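Local coordinates for protein 2-oxoglutarate dehydrogenase E3 component (Thermus thermophilus, PDB 2YQU) that probably oxidises the dihydrolipoyl groups of 2-oxo acid dehydrogenase complexes with NAD(+), using one bound FAD per subunit, at residues S211-A214 and E215-F218. Sequence-based numbering, arbitrary orientation.
Sequences SRAA and ERVF
Phe218 N donates to Ala214 O over 3.0 Å, the shortest of four successive i to i+4 backbone bonds along two turns of helix 208-221; the others join Glu215 to Ser211, Arg216 to Arg212 and Val217 to Ala213. The same Ala214 O also lies 3.0 Å from Phe218 CD1. With CG beside its own backbone N (chi1 -66°), the phenyl ring reaches back along the helix until CE1 meets Ala214 CB at 4.0 Å. One residue earlier, Val217 CG2 sits 3.3 Å from Ala213 O.

Arg216 folds back over the preceding turn. Its chain bends at chi3 (-140°), which carries the guanidinium across until Arg212 O lies over one face, with NH1 3.6 Å from Ala213 CA. Glu215 instead runs out extended, bringing OE2 2.6 Å from a water that donates to it and, weakly, to Ser211 O. The other carboxylate oxygen, OE1, forms a salt bridge with Lys219.

Further out, Ser211 OG is tied to Ile202 O. Leu180 and Val184 of helix 177-188 pack on Phe218, while Ile346 touches both Phe218 and Ala214, and Ile403 both alanines. This helix is the crossover between parallel strands 192-196 and 224-226 of the Rossmann-type NAD domain, and its apolar side also meets the antiparallel sheet of the dimerisation domain. The chemistry is thus two-sided: the alanines and Phe218 pack in the junction between the two domains, whereas the arginines and the water-bridged glutamate form the polar flank.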
# COMPACT_ATOMS: atom_id res chain seq x y z
N SER A 211 -16.36 1.71 -12.37
CA SER A 211 -16.37 1.34 -13.80
C SER A 211 -16.40 2.57 -14.69
O SER A 211 -15.63 2.69 -15.64
CB SER A 211 -17.59 0.46 -14.10
OG SER A 211 -17.39 -0.87 -13.64
N ARG A 212 -17.27 3.52 -14.35
CA ARG A 212 -17.40 4.75 -15.13
C ARG A 212 -16.11 5.56 -15.08
O ARG A 212 -15.65 6.07 -16.09
CB ARG A 212 -18.56 5.60 -14.63
CG ARG A 212 -19.92 5.09 -15.05
CD ARG A 212 -21.05 6.11 -14.96
NE ARG A 212 -22.32 5.41 -14.81
CZ ARG A 212 -22.82 4.99 -13.65
NH1 ARG A 212 -22.19 5.21 -12.50
NH2 ARG A 212 -23.98 4.34 -13.64
N ALA A 213 -15.51 5.65 -13.89
CA ALA A 213 -14.27 6.40 -13.72
C ALA A 213 -13.13 5.74 -14.47
O ALA A 213 -12.31 6.42 -15.08
CB ALA A 213 -13.93 6.52 -12.25
N ALA A 214 -13.10 4.41 -14.46
CA ALA A 214 -12.05 3.67 -15.13
C ALA A 214 -12.10 3.95 -16.63
O ALA A 214 -11.08 4.22 -17.25
CB ALA A 214 -12.19 2.18 -14.86
N GLU A 215 -13.30 3.90 -17.21
CA GLU A 215 -13.47 4.18 -18.63
C GLU A 215 -12.95 5.57 -19.01
O GLU A 215 -12.28 5.72 -20.03
CB GLU A 215 -14.94 4.02 -19.05
CG GLU A 215 -15.18 4.30 -20.53
CD GLU A 215 -16.50 3.77 -21.06
OE1 GLU A 215 -16.74 3.93 -22.28
OE2 GLU A 215 -17.31 3.21 -20.29
N ARG A 216 -13.26 6.57 -18.19
CA ARG A 216 -12.78 7.94 -18.42
C ARG A 216 -11.25 8.01 -18.42
O ARG A 216 -10.65 8.67 -19.27
CB ARG A 216 -13.31 8.90 -17.35
CG ARG A 216 -14.66 9.51 -17.65
CD ARG A 216 -15.05 10.62 -16.67
NE ARG A 216 -16.48 10.55 -16.31
CZ ARG A 216 -16.98 9.96 -15.22
NH1 ARG A 216 -16.21 9.37 -14.31
NH2 ARG A 216 -18.30 9.97 -15.03
N VAL A 217 -10.63 7.34 -17.46
CA VAL A 217 -9.18 7.38 -17.30
C VAL A 217 -8.49 6.71 -18.48
O VAL A 217 -7.51 7.24 -19.03
CB VAL A 217 -8.75 6.71 -15.97
CG1 VAL A 217 -7.24 6.51 -15.89
CG2 VAL A 217 -9.24 7.53 -14.79
N PHE A 218 -8.99 5.55 -18.91
CA PHE A 218 -8.35 4.82 -19.99
C PHE A 218 -8.51 5.52 -21.32
O PHE A 218 -7.62 5.45 -22.16
CB PHE A 218 -8.86 3.38 -20.04
CG PHE A 218 -8.47 2.56 -18.84
CD1 PHE A 218 -9.43 1.84 -18.14
CD2 PHE A 218 -7.14 2.51 -18.42
CE1 PHE A 218 -9.07 1.07 -17.02
CE2 PHE A 218 -6.78 1.75 -17.31
CZ PHE A 218 -7.75 1.03 -16.62
O HOH W 1 -17.40 1.79 -18.12